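Local coordinates for transcriptional regulator (Pseudomonas aeruginosa, PDB 3E7Q), which probably binds cis-regulatory DNA as a TetR-family transcription factor, most likely a repressor, through an N-terminal helix-turn-helix domain, at residues L24-L27 with K28-F32; H53-G57 with K58-V62; R146-A149 with E150-G153; T185-Q188 with G189-I192. All blocks are in the same frame, centred on the assembly; numbering follows the deposited sequence.

Contact 1 of 4, residues L24-L27 with K28-F32; sequences LACL and KRHGF
Cys-26 meets His-30 one turn further along helix 12-34, sulfur against ring edge. SG lies close to the imidazole plane, 3.6 Å from CD2 of His-30, and its line to the ring centre runs 81° off the normal. SG of Cys-26, anti to its backbone N and beside the carbonyl carbon (chi1 178°), lies where CD2 of His-30 can reach it. One face of that ring is covered by the chain of Arg-29, whose CG sits over its centre, 3.5 Å above the plane; the arginine's charged end goes on to a salt bridge with Glu-43. The backbone bond from His-30 N to Cys-26 O, 2.8 Å long, joins the same two residues that meet through sulfur and ring. These residues belong to the helix that precedes the predicted helix-turn-helix in the TetR-type DNA-binding domain, and Cys-26 and His-30 both face helix 37-44, touching Lys-39. Leu-27 works on another side. Its CD2 lies 3.8 Å from CA of Phe-32 and approaches the phenyl ring from its edge, while the same leucine packs on Val-62 and Phe-116. A branched apolar residue suits this buried place between helices 58-82 and 110-120. Between Leu-27 and Phe-32 comes Gly-31, whose phi of 68° is easiest for a residue without a side chain; its N gives a weak bond, 3.0 Å long, to Leu-27 O. Lys-28 N bonds to Leu-24 O at 3.1 Å, and the extended lysine chain touches Asp-111 of helix 110-120.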
ATOM      1  N   LEU B  24      -9.765  13.732  -9.405  1.00 40.77           N
ATOM      2  CA  LEU B  24      -8.618  12.821  -9.480  1.00 41.12           C
ATOM      3  C   LEU B  24      -7.304  13.508  -9.937  1.00 41.27           C
ATOM      4  O   LEU B  24      -6.216  13.131  -9.478  1.00 41.62           O
ATOM      5  CB  LEU B  24      -8.922  11.611 -10.358  1.00 41.94           C
ATOM      6  CG  LEU B  24     -10.076  10.700  -9.888  1.00 40.65           C
ATOM      7  CD1 LEU B  24     -10.506   9.855 -11.069  1.00 38.68           C
ATOM      8  CD2 LEU B  24      -9.664   9.890  -8.630  1.00 37.32           C
ATOM      9  N   ALA B  25      -7.422  14.496 -10.818  1.00 41.21           N
ATOM     10  CA  ALA B  25      -6.281  15.237 -11.399  1.00 42.06           C
ATOM     11  C   ALA B  25      -5.732  16.178 -10.392  1.00 42.68           C
ATOM     12  O   ALA B  25      -4.521  16.295 -10.228  1.00 42.90           O
ATOM     13  CB  ALA B  25      -6.692  16.040 -12.727  1.00 40.60           C
ATOM     14  N   CYS B  26      -6.632  16.852  -9.697  1.00 44.72           N
ATOM     15  CA  CYS B  26      -6.220  17.655  -8.557  1.00 45.55           C
ATOM     16  C   CYS B  26      -5.521  16.875  -7.430  1.00 46.45           C
ATOM     17  O   CYS B  26      -4.540  17.390  -6.850  1.00 46.58           O
ATOM     18  CB  CYS B  26      -7.402  18.407  -8.006  1.00 46.31           C
ATOM     19  SG  CYS B  26      -6.958  19.356  -6.596  1.00 48.67           S
ATOM     20  N   LEU B  27      -6.014  15.668  -7.106  1.00 45.97           N
ATOM     21  CA  LEU B  27      -5.388  14.845  -6.098  1.00 46.57           C
ATOM     22  C   LEU B  27      -3.976  14.404  -6.499  1.00 48.65           C
ATOM     23  O   LEU B  27      -3.067  14.352  -5.654  1.00 48.13           O
ATOM     24  CB  LEU B  27      -6.221  13.591  -5.822  1.00 45.85           C
ATOM     25  CG  LEU B  27      -7.561  13.734  -5.113  1.00 44.89           C
ATOM     26  CD1 LEU B  27      -8.275  12.411  -5.207  1.00 41.08           C
ATOM     27  CD2 LEU B  27      -7.450  14.239  -3.649  1.00 42.01           C
ATOM     28  N   LYS B  28      -3.819  14.060  -7.781  1.00 51.86           N
ATOM     29  CA  LYS B  28      -2.544  13.651  -8.357  1.00 53.72           C
ATOM     30  C   LYS B  28      -1.549  14.782  -8.364  1.00 54.46           C
ATOM     31  O   LYS B  28      -0.367  14.503  -8.257  1.00 55.91           O
ATOM     32  CB  LYS B  28      -2.717  13.059  -9.776  1.00 54.87           C
ATOM     33  CG  LYS B  28      -1.401  12.899 -10.613  1.00 54.77           C
ATOM     34  CD  LYS B  28      -1.462  11.748 -11.636  1.00 55.99           C
ATOM     35  CE  LYS B  28      -0.237  11.805 -12.611  1.00 58.76           C
ATOM     36  NZ  LYS B  28      -0.035  10.541 -13.437  1.00 59.88           N
ATOM     37  N   ARG B  29      -2.012  16.037  -8.411  1.00 54.41           N
ATOM     38  CA  ARG B  29      -1.122  17.211  -8.453  1.00 54.66           C
ATOM     39  C   ARG B  29      -0.873  17.911  -7.103  1.00 55.01           C
ATOM     40  O   ARG B  29       0.200  18.484  -6.885  1.00 55.37           O
ATOM     41  CB  ARG B  29      -1.693  18.244  -9.443  1.00 54.81           C
ATOM     42  CG  ARG B  29      -1.135  19.659  -9.346  1.00 54.51           C
ATOM     43  CD  ARG B  29      -1.924  20.558 -10.199  1.00 54.96           C
ATOM     44  NE  ARG B  29      -1.816  20.172 -11.607  1.00 56.27           N
ATOM     45  CZ  ARG B  29      -1.091  20.813 -12.534  1.00 56.56           C
ATOM     46  NH1 ARG B  29      -0.385  21.904 -12.229  1.00 56.07           N
ATOM     47  NH2 ARG B  29      -1.077  20.351 -13.788  1.00 56.28           N
ATOM     48  N   HIS B  30      -1.845  17.892  -6.197  1.00 54.42           N
ATOM     49  CA  HIS B  30      -1.706  18.643  -4.973  1.00 53.39           C
ATOM     50  C   HIS B  30      -1.698  17.783  -3.751  1.00 52.52           C
ATOM     51  O   HIS B  30      -1.502  18.293  -2.656  1.00 53.33           O
ATOM     52  CB  HIS B  30      -2.830  19.668  -4.850  1.00 52.98           C
ATOM     53  CG  HIS B  30      -2.846  20.661  -5.959  1.00 53.71           C
ATOM     54  ND1 HIS B  30      -1.828  21.577  -6.149  1.00 54.67           N
ATOM     55  CD2 HIS B  30      -3.744  20.878  -6.951  1.00 52.90           C
ATOM     56  CE1 HIS B  30      -2.109  22.323  -7.204  1.00 52.32           C
ATOM     57  NE2 HIS B  30      -3.268  21.926  -7.705  1.00 51.59           N
ATOM     58  N   GLY B  31      -1.940  16.490  -3.907  1.00 51.82           N
ATOM     59  CA  GLY B  31      -2.327  15.654  -2.760  1.00 50.47           C
ATOM     60  C   GLY B  31      -3.713  15.980  -2.186  1.00 49.10           C
ATOM     61  O   GLY B  31      -4.351  16.970  -2.527  1.00 47.63           O
ATOM     62  N   PHE B  32      -4.182  15.127  -1.286  1.00 49.00           N
ATOM     63  CA  PHE B  32      -5.450  15.400  -0.613  1.00 49.02           C
ATOM     64  C   PHE B  32      -5.377  16.627   0.231  1.00 48.13           C
ATOM     65  O   PHE B  32      -6.290  17.444   0.193  1.00 46.95           O
ATOM     66  CB  PHE B  32      -5.913  14.254   0.264  1.00 49.64           C
ATOM     67  CG  PHE B  32      -7.141  14.589   1.095  1.00 50.21           C
ATOM     68  CD1 PHE B  32      -8.396  14.570   0.538  1.00 50.72           C
ATOM     69  CD2 PHE B  32      -7.020  14.947   2.448  1.00 53.34           C
ATOM     70  CE1 PHE B  32      -9.526  14.878   1.304  1.00 52.32           C
ATOM     71  CE2 PHE B  32      -8.147  15.289   3.203  1.00 51.84           C
ATOM     72  CZ  PHE B  32      -9.398  15.223   2.640  1.00 50.46           C
TER

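Contact 2 of 4, residues H53-G57 with K58-V62; sequences HHYDG and KDALV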
ATOM      1  N   HIS B  53     -21.573  26.283  -5.233  1.00 71.42           N
ATOM      2  CA  HIS B  53     -23.020  26.246  -5.472  1.00 71.97           C
ATOM      3  C   HIS B  53     -23.622  24.847  -5.640  1.00 72.76           C
ATOM      4  O   HIS B  53     -24.652  24.537  -5.033  1.00 73.06           O
ATOM      5  CB  HIS B  53     -23.360  27.066  -6.724  1.00 71.98           C
ATOM      6  CG  HIS B  53     -24.545  26.546  -7.485  1.00 72.53           C
ATOM      7  ND1 HIS B  53     -24.437  25.571  -8.458  1.00 71.86           N
ATOM      8  CD2 HIS B  53     -25.863  26.848  -7.400  1.00 72.27           C
ATOM      9  CE1 HIS B  53     -25.636  25.300  -8.942  1.00 72.23           C
ATOM     10  NE2 HIS B  53     -26.517  26.060  -8.317  1.00 72.48           N
ATOM     11  N   HIS B  54     -23.004  24.013  -6.473  1.00 73.42           N
ATOM     12  CA  HIS B  54     -23.578  22.707  -6.770  1.00 73.95           C
ATOM     13  C   HIS B  54     -23.060  21.569  -5.893  1.00 74.07           C
ATOM     14  O   HIS B  54     -23.606  20.450  -5.981  1.00 73.84           O
ATOM     15  CB  HIS B  54     -23.415  22.342  -8.252  1.00 74.57           C
ATOM     16  CG  HIS B  54     -24.580  21.565  -8.797  1.00 75.99           C
ATOM     17  ND1 HIS B  54     -25.660  22.172  -9.409  1.00 77.07           N
ATOM     18  CD2 HIS B  54     -24.860  20.237  -8.768  1.00 76.98           C
ATOM     19  CE1 HIS B  54     -26.543  21.250  -9.751  1.00 77.42           C
ATOM     20  NE2 HIS B  54     -26.083  20.068  -9.376  1.00 77.35           N
ATOM     21  N   TYR B  55     -22.044  21.835  -5.048  1.00 73.91           N
ATOM     22  CA  TYR B  55     -21.468  20.770  -4.197  1.00 73.45           C
ATOM     23  C   TYR B  55     -21.057  21.147  -2.741  1.00 72.94           C
ATOM     24  O   TYR B  55     -20.731  22.322  -2.453  1.00 73.21           O
ATOM     25  CB  TYR B  55     -20.323  20.059  -4.931  1.00 74.38           C
ATOM     26  CG  TYR B  55     -20.462  18.558  -4.825  1.00 75.97           C
ATOM     27  CD1 TYR B  55     -21.135  17.824  -5.807  1.00 76.76           C
ATOM     28  CD2 TYR B  55     -19.974  17.875  -3.718  1.00 76.70           C
ATOM     29  CE1 TYR B  55     -21.283  16.441  -5.691  1.00 76.90           C
ATOM     30  CE2 TYR B  55     -20.121  16.510  -3.599  1.00 76.80           C
ATOM     31  CZ  TYR B  55     -20.771  15.798  -4.579  1.00 76.74           C
ATOM     32  OH  TYR B  55     -20.893  14.429  -4.426  1.00 77.28           O
ATOM     33  N   ASP B  56     -21.089  20.137  -1.845  1.00 70.85           N
ATOM     34  CA  ASP B  56     -21.001  20.361  -0.385  1.00 69.82           C
ATOM     35  C   ASP B  56     -19.608  20.867   0.021  1.00 67.03           C
ATOM     36  O   ASP B  56     -19.465  21.905   0.727  1.00 67.83           O
ATOM     37  CB  ASP B  56     -21.420  19.094   0.400  1.00 69.51           C
ATOM     38  CG  ASP B  56     -21.045  19.144   1.898  1.00 70.55           C
ATOM     39  OD1 ASP B  56     -20.427  20.123   2.364  1.00 69.08           O
ATOM     40  OD2 ASP B  56     -21.369  18.172   2.625  1.00 71.30           O
ATOM     41  N   GLY B  57     -18.590  20.155  -0.434  1.00 63.18           N
ATOM     42  CA  GLY B  57     -17.217  20.561  -0.195  1.00 59.84           C
ATOM     43  C   GLY B  57     -16.241  19.551  -0.761  1.00 56.85           C
ATOM     44  O   GLY B  57     -16.625  18.637  -1.517  1.00 55.62           O
ATOM     45  N   LYS B  58     -14.986  19.739  -0.389  1.00 52.95           N
ATOM     46  CA  LYS B  58     -13.918  18.918  -0.849  1.00 51.56           C
ATOM     47  C   LYS B  58     -14.130  17.466  -0.376  1.00 49.83           C
ATOM     48  O   LYS B  58     -14.177  16.562  -1.181  1.00 50.29           O
ATOM     49  CB  LYS B  58     -12.598  19.474  -0.338  1.00 51.85           C
ATOM     50  CG  LYS B  58     -11.368  18.613  -0.619  1.00 52.83           C
ATOM     51  CD  LYS B  58     -10.421  18.838   0.525  1.00 55.46           C
ATOM     52  CE  LYS B  58      -9.046  18.331   0.281  1.00 56.24           C
ATOM     53  NZ  LYS B  58      -8.146  19.147   1.121  1.00 56.95           N
ATOM     54  N   ASP B  59     -14.312  17.247   0.911  1.00 47.18           N
ATOM     55  CA  ASP B  59     -14.484  15.874   1.398  1.00 46.37           C
ATOM     56  C   ASP B  59     -15.481  15.084   0.536  1.00 44.28           C
ATOM     57  O   ASP B  59     -15.210  13.976   0.157  1.00 43.02           O
ATOM     58  CB  ASP B  59     -14.883  15.846   2.881  1.00 44.99           C
ATOM     59  CG  ASP B  59     -13.827  16.413   3.781  1.00 48.48           C
ATOM     60  OD1 ASP B  59     -12.656  16.669   3.318  1.00 49.76           O
ATOM     61  OD2 ASP B  59     -14.169  16.619   4.992  1.00 53.13           O
ATOM     62  N   ALA B  60     -16.623  15.695   0.242  1.00 43.16           N
ATOM     63  CA  ALA B  60     -17.675  15.089  -0.535  1.00 42.45           C
ATOM     64  C   ALA B  60     -17.290  14.816  -2.001  1.00 42.32           C
ATOM     65  O   ALA B  60     -17.719  13.835  -2.582  1.00 41.50           O
ATOM     66  CB  ALA B  60     -18.859  15.966  -0.496  1.00 43.70           C
ATOM     67  N   LEU B  61     -16.487  15.688  -2.601  1.00 41.75           N
ATOM     68  CA  LEU B  61     -15.992  15.469  -3.961  1.00 40.67           C
ATOM     69  C   LEU B  61     -15.005  14.322  -3.985  1.00 39.17           C
ATOM     70  O   LEU B  61     -15.004  13.529  -4.903  1.00 37.76           O
ATOM     71  CB  LEU B  61     -15.349  16.751  -4.547  1.00 40.72           C
ATOM     72  CG  LEU B  61     -16.349  17.816  -4.970  1.00 41.36           C
ATOM     73  CD1 LEU B  61     -15.691  19.229  -5.104  1.00 43.96           C
ATOM     74  CD2 LEU B  61     -17.061  17.396  -6.271  1.00 41.02           C
ATOM     75  N   VAL B  62     -14.177  14.222  -2.968  1.00 39.45           N
ATOM     76  CA  VAL B  62     -13.147  13.158  -2.916  1.00 40.01           C
ATOM     77  C   VAL B  62     -13.810  11.783  -2.655  1.00 41.01           C
ATOM     78  O   VAL B  62     -13.512  10.822  -3.383  1.00 40.09           O
ATOM     79  CB  VAL B  62     -12.037  13.487  -1.900  1.00 39.64           C
ATOM     80  CG1 VAL B  62     -11.161  12.299  -1.639  1.00 40.26           C
ATOM     81  CG2 VAL B  62     -11.176  14.712  -2.363  1.00 37.70           C
TER
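The phenol ring of Tyr-55 receives Leu-61 on one face and Ala-60 at its edge. CD2 of Leu-61 stands over the ring centre, 3.9 Å from the centroid and 12° off the normal, a CH-pi contact; CG of the same leucine comes within 3.8 Å of Tyr-55 CD2. Ala-60 meets the ring in its plane, with CB 3.4 Å from Tyr-55 CE2, a close approach that a short methyl side chain makes without covering the face. Ala-60 CB also touches CB of Asp-56 (4.1 Å), the small residue fitting between ring edge and aspartate.

Tyr-55 is the first residue to leave helical angles after helix 48-54, and Gly-57 is the N-cap of the next helix. Its backbone is almost fully extended (phi 177°, psi -169°), a conformation glycine takes easily. The carbonyl of Gly-57 accepts from Leu-61 N at 3.1 Å, which closes the first turn. Leu-61 CG, beside its own backbone N, also rests against that carbonyl oxygen, and from there the CD2 methyl reaches the aromatic face.

This joint leads from the predicted helix-turn-helix into helix 58-82, the long helix that follows it in TetR-type regulators. Beyond the tyrosine, Leu-61 packs on Thr-23 of helix 12-34 and on Val-37 and Ile-40 of helix 37-44, while the amino group of Lys-58 donates hydrogen bonds to the carbonyls of Phe-32 and Ala-35.

Contact 3 of 4, residues R146-A149 with E150-G153; sequences RQLA and EEGG
A water-bridged pairing of Gln-147 and Glu-151, one turn apart, marks the last turns of helix 124-152 in the C-terminal domain. The amide NE2 of Gln-147 and the carboxylate OE2 of Glu-151 stay 3.9 Å apart, and a water closes the gap: it accepts from Gln-147 NE2 at 3.1 Å and donates to Glu-151 OE2 at 2.6 Å. The two flat groups are turned 76° against each other, and the water spans the distance between them. Gln-147 is extended with CG anti to its backbone N (chi1 -156°), whereas Glu-151 has CG beside its own N, which lays its CG 3.4 Å from Gln-147 O.

Both polar ends have further partners near the start of helix 88-99. Gln-147 NE2 donates a hydrogen bond to Gly-86 O, its OE1 accepts one from Arg-91 NH1, and Glu-151 OE2 accepts from Ala-88 N. A glutamine, donor and acceptor at once, suits such a shared position. In the backbone, Glu-151 N bonds to Gln-147 O, 2.9 Å and nearly straight (178°), and Glu-150 N bonds to Arg-146 O.

On the buried side, Leu-148 packs on Leu-92 and Val-197, while the small Ala-149 sits against Trp-154 and Phe-157. Gly-152 N makes a weak 3.1 Å bond to Leu-148 O. Glycines are common at a helix C-terminus, and here Gly-152 and Gly-153 lead into the loop before helix 159-179 of the C-terminal domain, which in TetR-type regulators generally binds ligand and dimerises.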
ATOM      1  N   ARG B 146     -14.834 -20.125  -0.575  1.00 40.41           N
ATOM      2  CA  ARG B 146     -15.799 -21.092  -0.080  1.00 41.32           C
ATOM      3  C   ARG B 146     -16.164 -22.145  -1.061  1.00 40.27           C
ATOM      4  O   ARG B 146     -16.305 -23.286  -0.675  1.00 39.39           O
ATOM      5  CB  ARG B 146     -17.078 -20.428   0.320  1.00 42.36           C
ATOM      6  CG  ARG B 146     -16.870 -19.699   1.594  1.00 48.12           C
ATOM      7  CD  ARG B 146     -18.151 -19.315   2.222  1.00 52.72           C
ATOM      8  NE  ARG B 146     -17.800 -18.795   3.510  1.00 55.44           N
ATOM      9  CZ  ARG B 146     -18.428 -17.806   4.100  1.00 58.49           C
ATOM     10  NH1 ARG B 146     -19.460 -17.233   3.490  1.00 58.93           N
ATOM     11  NH2 ARG B 146     -17.981 -17.377   5.281  1.00 59.48           N
ATOM     12  N   GLN B 147     -16.363 -21.756  -2.308  1.00 39.45           N
ATOM     13  CA  GLN B 147     -16.511 -22.732  -3.409  1.00 39.81           C
ATOM     14  C   GLN B 147     -15.302 -23.659  -3.459  1.00 38.81           C
ATOM     15  O   GLN B 147     -15.450 -24.861  -3.450  1.00 39.39           O
ATOM     16  CB  GLN B 147     -16.660 -21.967  -4.731  1.00 40.22           C
ATOM     17  CG  GLN B 147     -17.355 -22.721  -5.773  1.00 41.84           C
ATOM     18  CD  GLN B 147     -17.277 -22.093  -7.158  1.00 40.39           C
ATOM     19  OE1 GLN B 147     -16.822 -20.976  -7.337  1.00 42.13           O
ATOM     20  NE2 GLN B 147     -17.742 -22.821  -8.124  1.00 40.78           N
ATOM     21  N   LEU B 148     -14.111 -23.077  -3.441  1.00 37.98           N
ATOM     22  CA  LEU B 148     -12.868 -23.833  -3.359  1.00 38.61           C
ATOM     23  C   LEU B 148     -12.812 -24.842  -2.231  1.00 38.24           C
ATOM     24  O   LEU B 148     -12.428 -26.003  -2.457  1.00 39.13           O
ATOM     25  CB  LEU B 148     -11.637 -22.937  -3.270  1.00 38.01           C
ATOM     26  CG  LEU B 148     -10.249 -23.534  -3.571  1.00 37.26           C
ATOM     27  CD1 LEU B 148     -10.147 -24.051  -5.016  1.00 35.23           C
ATOM     28  CD2 LEU B 148      -9.186 -22.458  -3.341  1.00 38.04           C
ATOM     29  N   ALA B 149     -13.180 -24.387  -1.048  1.00 38.21           N
ATOM     30  CA  ALA B 149     -13.236 -25.211   0.143  1.00 38.06           C
ATOM     31  C   ALA B 149     -14.231 -26.383   0.024  1.00 38.08           C
ATOM     32  O   ALA B 149     -13.922 -27.516   0.435  1.00 36.24           O
ATOM     33  CB  ALA B 149     -13.577 -24.324   1.362  1.00 37.27           C
ATOM     34  N   GLU B 150     -15.414 -26.099  -0.523  1.00 38.62           N
ATOM     35  CA  GLU B 150     -16.428 -27.119  -0.808  1.00 39.62           C
ATOM     36  C   GLU B 150     -15.923 -28.177  -1.846  1.00 38.97           C
ATOM     37  O   GLU B 150     -16.006 -29.366  -1.617  1.00 38.52           O
ATOM     38  CB  GLU B 150     -17.749 -26.474  -1.275  1.00 39.85           C
ATOM     39  CG  GLU B 150     -18.792 -27.532  -1.862  1.00 42.34           C
ATOM     40  CD  GLU B 150     -19.493 -28.436  -0.798  1.00 47.58           C
ATOM     41  OE1 GLU B 150     -19.452 -28.087   0.414  1.00 51.09           O
ATOM     42  OE2 GLU B 150     -20.095 -29.489  -1.187  1.00 50.43           O
ATOM     43  N   GLU B 151     -15.341 -27.715  -2.953  1.00 39.92           N
ATOM     44  CA  GLU B 151     -14.654 -28.610  -3.923  1.00 39.73           C
ATOM     45  C   GLU B 151     -13.616 -29.524  -3.233  1.00 40.56           C
ATOM     46  O   GLU B 151     -13.431 -30.701  -3.600  1.00 39.24           O
ATOM     47  CB  GLU B 151     -13.993 -27.768  -5.018  1.00 39.07           C
ATOM     48  CG  GLU B 151     -14.963 -27.058  -5.972  1.00 38.41           C
ATOM     49  CD  GLU B 151     -14.242 -26.210  -7.032  1.00 39.05           C
ATOM     50  OE1 GLU B 151     -12.997 -26.316  -7.214  1.00 38.34           O
ATOM     51  OE2 GLU B 151     -14.928 -25.464  -7.726  1.00 37.82           O
ATOM     52  N   GLY B 152     -13.012 -28.983  -2.164  1.00 41.82           N
ATOM     53  CA  GLY B 152     -11.912 -29.605  -1.399  1.00 41.54           C
ATOM     54  C   GLY B 152     -11.969 -30.731  -0.384  1.00 41.52           C
ATOM     55  O   GLY B 152     -10.926 -31.316  -0.124  1.00 43.34           O
ATOM     56  N   GLY B 153     -13.032 -31.097   0.295  1.00 42.32           N
ATOM     57  CA  GLY B 153     -13.996 -30.325   0.915  1.00 42.84           C
ATOM     58  C   GLY B 153     -13.361 -30.160   2.299  1.00 42.92           C
ATOM     59  O   GLY B 153     -13.265 -31.102   3.077  1.00 41.94           O
TER
HETATM   60  O   HOH W   1     -17.483 -25.840  -7.733  1.00 42.13           O

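Contact 4 of 4, residues T185-Q188 with G189-I192; sequences TPRQ and GVQI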
ATOM      1  N   THR B 185       7.009  -8.919 -13.491  1.00 44.40           N
ATOM      2  CA  THR B 185       6.052  -8.736 -14.586  1.00 45.05           C
ATOM      3  C   THR B 185       4.606  -9.019 -14.133  1.00 45.64           C
ATOM      4  O   THR B 185       4.388  -9.694 -13.167  1.00 45.30           O
ATOM      5  CB  THR B 185       6.346  -9.692 -15.751  1.00 45.26           C
ATOM      6  OG1 THR B 185       6.251 -11.020 -15.274  1.00 45.17           O
ATOM      7  CG2 THR B 185       7.760  -9.498 -16.365  1.00 44.73           C
ATOM      8  N   PRO B 186       3.609  -8.443 -14.820  1.00 46.93           N
ATOM      9  CA  PRO B 186       2.218  -8.889 -14.658  1.00 46.86           C
ATOM     10  C   PRO B 186       2.028 -10.415 -14.669  1.00 46.71           C
ATOM     11  O   PRO B 186       1.274 -10.919 -13.881  1.00 46.41           O
ATOM     12  CB  PRO B 186       1.517  -8.277 -15.871  1.00 47.65           C
ATOM     13  CG  PRO B 186       2.298  -6.942 -16.121  1.00 47.90           C
ATOM     14  CD  PRO B 186       3.739  -7.284 -15.744  1.00 47.04           C
ATOM     15  N   ARG B 187       2.690 -11.140 -15.566  1.00 46.66           N
ATOM     16  CA  ARG B 187       2.597 -12.616 -15.586  1.00 46.18           C
ATOM     17  C   ARG B 187       3.053 -13.235 -14.249  1.00 44.76           C
ATOM     18  O   ARG B 187       2.406 -14.086 -13.685  1.00 42.93           O
ATOM     19  CB  ARG B 187       3.404 -13.174 -16.760  1.00 46.31           C
ATOM     20  CG  ARG B 187       3.453 -14.727 -16.850  1.00 48.34           C
ATOM     21  CD  ARG B 187       2.055 -15.412 -16.863  1.00 53.24           C
ATOM     22  NE  ARG B 187       1.078 -14.586 -17.585  1.00 55.23           N
ATOM     23  CZ  ARG B 187      -0.244 -14.633 -17.433  1.00 54.98           C
ATOM     24  NH1 ARG B 187      -0.806 -15.499 -16.624  1.00 54.34           N
ATOM     25  NH2 ARG B 187      -1.006 -13.809 -18.139  1.00 56.83           N
ATOM     26  N   GLN B 188       4.189 -12.764 -13.756  1.00 43.66           N
ATOM     27  CA  GLN B 188       4.668 -13.161 -12.467  1.00 42.53           C
ATOM     28  C   GLN B 188       3.708 -12.888 -11.303  1.00 41.58           C
ATOM     29  O   GLN B 188       3.655 -13.658 -10.397  1.00 39.58           O
ATOM     30  CB  GLN B 188       6.028 -12.523 -12.208  1.00 42.81           C
ATOM     31  CG  GLN B 188       7.124 -13.246 -12.993  1.00 41.97           C
ATOM     32  CD  GLN B 188       8.490 -12.626 -12.775  1.00 41.14           C
ATOM     33  OE1 GLN B 188       8.600 -11.414 -12.617  1.00 45.14           O
ATOM     34  NE2 GLN B 188       9.534 -13.446 -12.758  1.00 36.28           N
ATOM     35  N   GLY B 189       2.954 -11.797 -11.346  1.00 41.72           N
ATOM     36  CA  GLY B 189       1.969 -11.477 -10.310  1.00 41.36           C
ATOM     37  C   GLY B 189       0.855 -12.512 -10.274  1.00 40.78           C
ATOM     38  O   GLY B 189       0.500 -13.027  -9.188  1.00 39.85           O
ATOM     39  N   VAL B 190       0.339 -12.844 -11.456  1.00 40.60           N
ATOM     40  CA  VAL B 190      -0.599 -13.994 -11.605  1.00 40.95           C
ATOM     41  C   VAL B 190       0.031 -15.271 -11.026  1.00 41.13           C
ATOM     42  O   VAL B 190      -0.558 -15.932 -10.165  1.00 42.35           O
ATOM     43  CB  VAL B 190      -1.056 -14.226 -13.068  1.00 40.75           C
ATOM     44  CG1 VAL B 190      -2.104 -15.333 -13.124  1.00 38.23           C
ATOM     45  CG2 VAL B 190      -1.594 -12.923 -13.663  1.00 38.22           C
ATOM     46  N   GLN B 191       1.243 -15.570 -11.457  1.00 40.15           N
ATOM     47  CA  GLN B 191       1.972 -16.739 -10.978  1.00 40.14           C
ATOM     48  C   GLN B 191       2.075 -16.782  -9.463  1.00 39.00           C
ATOM     49  O   GLN B 191       1.880 -17.827  -8.853  1.00 39.01           O
ATOM     50  CB  GLN B 191       3.382 -16.782 -11.621  1.00 40.20           C
ATOM     51  CG  GLN B 191       4.282 -17.907 -11.119  1.00 40.84           C
ATOM     52  CD  GLN B 191       5.728 -17.821 -11.613  1.00 40.77           C
ATOM     53  OE1 GLN B 191       6.097 -16.951 -12.382  1.00 42.41           O
ATOM     54  NE2 GLN B 191       6.542 -18.758 -11.165  1.00 42.10           N
ATOM     55  N   ILE B 192       2.421 -15.659  -8.847  1.00 38.55           N
ATOM     56  CA  ILE B 192       2.473 -15.565  -7.368  1.00 37.84           C
ATOM     57  C   ILE B 192       1.104 -15.872  -6.734  1.00 38.26           C
ATOM     58  O   ILE B 192       0.990 -16.576  -5.695  1.00 38.15           O
ATOM     59  CB  ILE B 192       3.015 -14.174  -6.941  1.00 38.24           C
ATOM     60  CG1 ILE B 192       4.530 -14.082  -7.251  1.00 38.02           C
ATOM     61  CG2 ILE B 192       2.701 -13.866  -5.475  1.00 34.26           C
ATOM     62  CD1 ILE B 192       5.142 -12.636  -7.051  1.00 38.41           C
TER
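A capping box opens helix 186-204, with Thr-185 as N-cap and Gln-188 as its partner. Each side chain serves the other's backbone: Gln-188 N gives to Thr-185 OG1 at 3.1 Å and 166°, and Thr-185 N gives to Gln-188 OE1, also at 3.1 Å. Threonine suits the cap because its hydroxyl, on a short side chain with chi1 at 60°, reaches a first-turn amide that has no helical carbonyl partner. Pro-186 follows naturally, since a first helical residue needs no N-H donor; its carbonyl accepts from Val-190 N at 3.2 Å, close to straight. Gln-188 reaches the box with CG beside its own N and the rest of its chain extended. That chain runs alongside Gln-191, both pointing the same way with their amide planes 47° apart, and the nearest approach is a 3.9 Å contact of Gln-188 CG with Gln-191 OE1. On another flank the bent chain of Arg-187 crosses Val-190. The valine's CG2 lies over one face of the guanidinium, and CG1 comes within 3.7 Å of Arg-187 NH1; the same nitrogen makes a salt bridge to Glu-97. Ile-192 brings CG1 to 3.3 Å from Gln-188 O, beside the bond its own N makes there. Val-190 faces Phe-96 of helix 88-99, and Ile-192 packs on Leu-169 and Leu-173 of helix 159-179. The glutamine side faces the second subunit: Gln-191 NE2 donates a hydrogen bond to O of Arg-207 of the second subunit, and both glutamines touch Leu-161 of that subunit.

Contacts 1 and 2 belong to the DNA-binding end and meet directly: Leu-27 and Phe-32 pack on Val-62. Contacts 3 and 4 lie in the C-terminal domain, their centres about 24 Å apart without touching, and both flank helix 88-99. Contact 2 is a surface joint between two helices, whereas the other three are partly buried and each lies along a single helix or at its end. Chemistry follows place. Sulfur, aromatic and aliphatic groups dominate contacts 1 and 2; an amide, a carboxylate and a water do so in contact 3, a hydroxyl, amides and a guanidinium in contact 4. Helix starts appear in contacts 2 and 4, but only contact 4 has a side-chain cap.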